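PDB 3EHM: SusD homolog from Bacteroides thetaiotaomicron, which probably binds mucin O-glycans as a SusD-like outer-membrane lipoprotein, contributing to host glycan use by this gut symbiont. Local coordinates for residues Y90-Q93 with N94-Q98; N448-E451 with A452-Y456. All blocks are in the same frame, centred on the assembly; numbering follows the deposited sequence.

Interaction 1. Residues Y90-Q93 with N94-Q98; sequences YAYQ and NFYSQ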
loop_
_atom_site.group_PDB
_atom_site.type_symbol
_atom_site.label_atom_id
_atom_site.label_comp_id
_atom_site.label_asym_id
_atom_site.label_seq_id
_atom_site.Cartn_x
_atom_site.Cartn_y
_atom_site.Cartn_z
ATOM N N TYR A 90 -8.950 16.234 0.904
ATOM C CA TYR A 90 -9.330 15.247 -0.100
ATOM C C TYR A 90 -8.813 13.875 0.336
ATOM O O TYR A 90 -9.525 12.875 0.241
ATOM C CB TYR A 90 -8.733 15.660 -1.448
ATOM C CG TYR A 90 -9.156 14.839 -2.648
ATOM C CD1 TYR A 90 -10.467 14.382 -2.793
ATOM C CD2 TYR A 90 -8.257 14.594 -3.685
ATOM C CE1 TYR A 90 -10.872 13.702 -3.950
ATOM C CE2 TYR A 90 -8.646 13.925 -4.840
ATOM C CZ TYR A 90 -9.953 13.482 -4.971
ATOM O OH TYR A 90 -10.329 12.841 -6.133
ATOM N N ALA A 91 -7.580 13.845 0.838
ATOM C CA ALA A 91 -6.958 12.610 1.301
ATOM C C ALA A 91 -7.706 12.039 2.504
ATOM O O ALA A 91 -7.913 10.831 2.602
ATOM C CB ALA A 91 -5.501 12.865 1.665
ATOM N N TYR A 92 -8.104 12.911 3.424
ATOM C CA TYR A 92 -8.838 12.465 4.602
ATOM C C TYR A 92 -10.134 11.796 4.146
ATOM O O TYR A 92 -10.575 10.809 4.733
ATOM C CB TYR A 92 -9.162 13.649 5.514
ATOM C CG TYR A 92 -9.680 13.244 6.880
ATOM C CD1 TYR A 92 -8.816 12.752 7.856
ATOM C CD2 TYR A 92 -11.027 13.375 7.201
ATOM C CE1 TYR A 92 -9.285 12.403 9.125
ATOM C CE2 TYR A 92 -11.508 13.031 8.466
ATOM C CZ TYR A 92 -10.633 12.548 9.422
ATOM O OH TYR A 92 -11.103 12.220 10.679
ATOM N N GLN A 93 -10.746 12.332 3.097
ATOM C CA GLN A 93 -11.983 11.751 2.588
ATOM C C GLN A 93 -11.718 10.373 1.979
ATOM O O GLN A 93 -12.421 9.403 2.273
ATOM C CB GLN A 93 -12.609 12.652 1.517
ATOM C CG GLN A 93 -12.932 14.071 1.972
ATOM C CD GLN A 93 -13.523 14.918 0.852
ATOM O OE1 GLN A 93 -13.131 14.798 -0.311
ATOM N NE2 GLN A 93 -14.458 15.789 1.204
ATOM N N ASN A 94 -10.698 10.295 1.129
ATOM C CA ASN A 94 -10.364 9.052 0.444
ATOM C C ASN A 94 -9.794 7.950 1.329
ATOM O O ASN A 94 -9.910 6.770 0.999
ATOM C CB ASN A 94 -9.407 9.339 -0.721
ATOM C CG ASN A 94 -10.035 10.228 -1.782
ATOM O OD1 ASN A 94 -11.224 10.103 -2.090
ATOM N ND2 ASN A 94 -9.238 11.122 -2.354
ATOM N N PHE A 95 -9.181 8.325 2.447
ATOM C CA PHE A 95 -8.609 7.334 3.353
ATOM C C PHE A 95 -9.479 7.037 4.573
ATOM O O PHE A 95 -9.406 5.942 5.126
ATOM C CB PHE A 95 -7.224 7.783 3.848
ATOM C CG PHE A 95 -6.107 7.543 2.868
ATOM C CD1 PHE A 95 -5.368 8.610 2.359
ATOM C CD2 PHE A 95 -5.773 6.249 2.475
ATOM C CE1 PHE A 95 -4.310 8.391 1.474
ATOM C CE2 PHE A 95 -4.714 6.018 1.589
ATOM C CZ PHE A 95 -3.981 7.094 1.087
ATOM N N TYR A 96 -10.303 7.995 4.996
ATOM C CA TYR A 96 -11.111 7.782 6.197
ATOM C C TYR A 96 -12.607 8.087 6.162
ATOM O O TYR A 96 -13.420 7.204 6.428
ATOM C CB TYR A 96 -10.497 8.563 7.371
ATOM C CG TYR A 96 -11.259 8.445 8.683
ATOM C CD1 TYR A 96 -11.025 7.386 9.562
ATOM C CD2 TYR A 96 -12.225 9.391 9.037
ATOM C CE1 TYR A 96 -11.735 7.270 10.768
ATOM C CE2 TYR A 96 -12.944 9.282 10.232
ATOM C CZ TYR A 96 -12.694 8.220 11.093
ATOM O OH TYR A 96 -13.403 8.116 12.271
ATOM N N SER A 97 -12.972 9.328 5.848
ATOM C CA SER A 97 -14.375 9.725 5.882
ATOM C C SER A 97 -15.352 9.150 4.862
ATOM O O SER A 97 -16.517 8.938 5.200
ATOM C CB SER A 97 -14.484 11.258 5.893
ATOM O OG SER A 97 -14.048 11.833 4.674
ATOM N N GLN A 98 -14.919 8.891 3.629
ATOM C CA GLN A 98 -15.854 8.345 2.640
ATOM C C GLN A 98 -16.405 6.993 3.086
ATOM O O GLN A 98 -17.610 6.750 2.999
ATOM C CB GLN A 98 -15.195 8.203 1.259
ATOM C CG GLN A 98 -14.975 9.531 0.518
ATOM C CD GLN A 98 -16.266 10.240 0.092
ATOM O OE1 GLN A 98 -16.227 11.369 -0.407
ATOM N NE2 GLN A 98 -17.405 9.583 0.279
#
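The ND2 end of the N94 amide points at one face of the Y90 ring, one turn back on helix 85-110. ND2 stands 3.3 Å above the ring plane, over the centre of the Y90 ring. Ring and amide planes are 70° apart. The helix has a wider pi-type turn at 94-97. There Y92 O accepts two backbone bonds, from Y96 N at 2.8 Å and from S97 N at 3.0 Å. The two donors come from opposite faces of the carbonyl plane. Q98 N then bonds Q93 O, so the i+5 spacing holds for two steps. Y92 and Y96 run side by side, with Y92 CZ 3.6 Å from Y96 CD2. Their planes are inclined to each other by 39°. Both CG atoms are turned anti to their own backbone N (chi1 -169° for Y92), which sends the rings the same way. Outside the turn, Y90 OH bonds D51 and N94 ND2 bonds N54, both on helix 47-57. Without the ring, as with an alanine here, N94 ND2 would probably lose the face it points at and D51 its hydroxyl partner. F95 N bonds A91 O at 2.8 Å; its side chain only grazes A91, with F95 CD1 4.3 Å from A91 CB.

Interaction 2. Residues N448-E451 with A452-Y456; sequences NAVE and AWTEY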
loop_
_atom_site.group_PDB
_atom_site.type_symbol
_atom_site.label_atom_id
_atom_site.label_comp_id
_atom_site.label_asym_id
_atom_site.label_seq_id
_atom_site.Cartn_x
_atom_site.Cartn_y
_atom_site.Cartn_z
ATOM N N ASN A 448 0.034 -2.216 -4.877
ATOM C CA ASN A 448 -0.470 -1.735 -3.585
ATOM C C ASN A 448 0.535 -0.730 -3.006
ATOM O O ASN A 448 1.321 -1.058 -2.113
ATOM C CB ASN A 448 -0.644 -2.909 -2.621
ATOM C CG ASN A 448 -1.518 -2.564 -1.431
ATOM O OD1 ASN A 448 -1.609 -1.403 -1.021
ATOM N ND2 ASN A 448 -2.158 -3.576 -0.861
ATOM N N ALA A 449 0.490 0.495 -3.521
ATOM C CA ALA A 449 1.401 1.566 -3.120
ATOM C C ALA A 449 1.409 1.981 -1.650
ATOM O O ALA A 449 2.477 2.180 -1.070
ATOM C CB ALA A 449 1.149 2.795 -3.991
ATOM N N VAL A 450 0.236 2.135 -1.045
ATOM C CA VAL A 450 0.190 2.556 0.353
ATOM C C VAL A 450 0.926 1.585 1.271
ATOM O O VAL A 450 1.713 2.008 2.120
ATOM C CB VAL A 450 -1.264 2.726 0.856
ATOM C CG1 VAL A 450 -1.265 3.124 2.333
ATOM C CG2 VAL A 450 -1.969 3.800 0.037
ATOM N N GLU A 451 0.677 0.287 1.103
ATOM C CA GLU A 451 1.334 -0.715 1.940
ATOM C C GLU A 451 2.851 -0.676 1.732
ATOM O O GLU A 451 3.616 -0.765 2.685
ATOM C CB GLU A 451 0.789 -2.110 1.617
ATOM C CG GLU A 451 1.332 -3.245 2.482
ATOM C CD GLU A 451 1.077 -3.054 3.971
ATOM O OE1 GLU A 451 0.082 -2.390 4.341
ATOM O OE2 GLU A 451 1.868 -3.593 4.775
ATOM N N ALA A 452 3.282 -0.533 0.482
ATOM C CA ALA A 452 4.707 -0.479 0.177
ATOM C C ALA A 452 5.341 0.767 0.793
ATOM O O ALA A 452 6.466 0.724 1.290
ATOM C CB ALA A 452 4.914 -0.485 -1.326
ATOM N N TRP A 453 4.611 1.877 0.748
ATOM C CA TRP A 453 5.090 3.133 1.305
ATOM C C TRP A 453 5.188 3.020 2.828
ATOM O O TRP A 453 6.132 3.516 3.437
ATOM C CB TRP A 453 4.141 4.266 0.906
ATOM C CG TRP A 453 4.509 5.598 1.461
ATOM C CD1 TRP A 453 5.770 6.093 1.646
ATOM C CD2 TRP A 453 3.609 6.637 1.851
ATOM N NE1 TRP A 453 5.708 7.380 2.125
ATOM C CE2 TRP A 453 4.393 7.740 2.260
ATOM C CE3 TRP A 453 2.212 6.747 1.890
ATOM C CZ2 TRP A 453 3.828 8.937 2.705
ATOM C CZ3 TRP A 453 1.649 7.944 2.334
ATOM C CH2 TRP A 453 2.459 9.021 2.735
ATOM N N THR A 454 4.211 2.355 3.434
ATOM C CA THR A 454 4.208 2.151 4.880
ATOM C C THR A 454 5.388 1.263 5.282
ATOM O O THR A 454 6.106 1.559 6.241
ATOM C CB THR A 454 2.896 1.478 5.342
ATOM O OG1 THR A 454 1.796 2.353 5.069
ATOM C CG2 THR A 454 2.936 1.174 6.831
ATOM N N GLU A 455 5.592 0.176 4.544
ATOM C CA GLU A 455 6.682 -0.735 4.858
ATOM C C GLU A 455 8.052 -0.102 4.680
ATOM O O GLU A 455 8.980 -0.418 5.424
ATOM C CB GLU A 455 6.561 -2.018 4.031
ATOM C CG GLU A 455 5.477 -2.936 4.560
ATOM C CD GLU A 455 5.777 -3.423 5.971
ATOM O OE1 GLU A 455 6.531 -4.409 6.114
ATOM O OE2 GLU A 455 5.276 -2.811 6.940
ATOM N N TYR A 456 8.190 0.788 3.703
ATOM C CA TYR A 456 9.466 1.467 3.497
ATOM C C TYR A 456 9.748 2.383 4.689
ATOM O O TYR A 456 10.849 2.388 5.240
ATOM C CB TYR A 456 9.447 2.316 2.226
ATOM C CG TYR A 456 10.644 3.239 2.137
ATOM C CD1 TYR A 456 11.900 2.753 1.771
ATOM C CD2 TYR A 456 10.535 4.588 2.492
ATOM C CE1 TYR A 456 13.023 3.583 1.761
ATOM C CE2 TYR A 456 11.650 5.428 2.488
ATOM C CZ TYR A 456 12.889 4.918 2.122
ATOM O OH TYR A 456 13.994 5.736 2.121
#
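E451 and E455 lie side by side on helix 449-459, and R214 forms salt bridges with both through NH1. The arginine meets OE2 of each glutamate. These two oxygens are 4.1 Å apart, and the carboxylate planes differ by 19°. The shared arginine probably offsets the repulsion between the like charges. K441 and R458 add salt bridges to E455 OE1. E451 CG is anti to the backbone N (chi1 -176°), and a bend at chi2 brings OE2 to within 3.7 Å of E455 CG. These residues form the N-terminal turns of the alpha-helix, with N448 at the N-cap position. Its backbone bonds follow the i to i+4 pattern. The first, from A452 N to N448 O, is long at 3.3 Å, while W453 N to A449 O is 2.8 Å. V450 O receives T454 N at 2.8 Å. T454 OG1 also lies 3.0 Å from V450 O, a bond that is not settled. Further out, W453 NE1 bonds P486 O and its ring meets Y63 edge-to-face. V450 packs on R135 and V139 of helix 116-140. On another side of the helix, A452 touches Y442 and E451 touches L445, both of helix 429-445.

In the fold
Interactions 1 and 2 are far apart in sequence, yet their centres are about 17 Å apart and they meet directly. F95 CE2 of 94-98 packs on V450 CG2 of 448-451 at 3.9 Å. Helix 116-140 joins them as well: F95 and V450 both touch R135 and V139. Interaction 2 is the deeper of the two, its centre about 4 Å from the centre of the chain. Interaction 1 sits about 15 Å from that centre and is partly buried. Both belong to the SusD-like family region, a member of the TPR clan. The F95-V450 contact and the shared R135 and V139 make the link one of helix packing; no glycan-binding role is assigned to either contact.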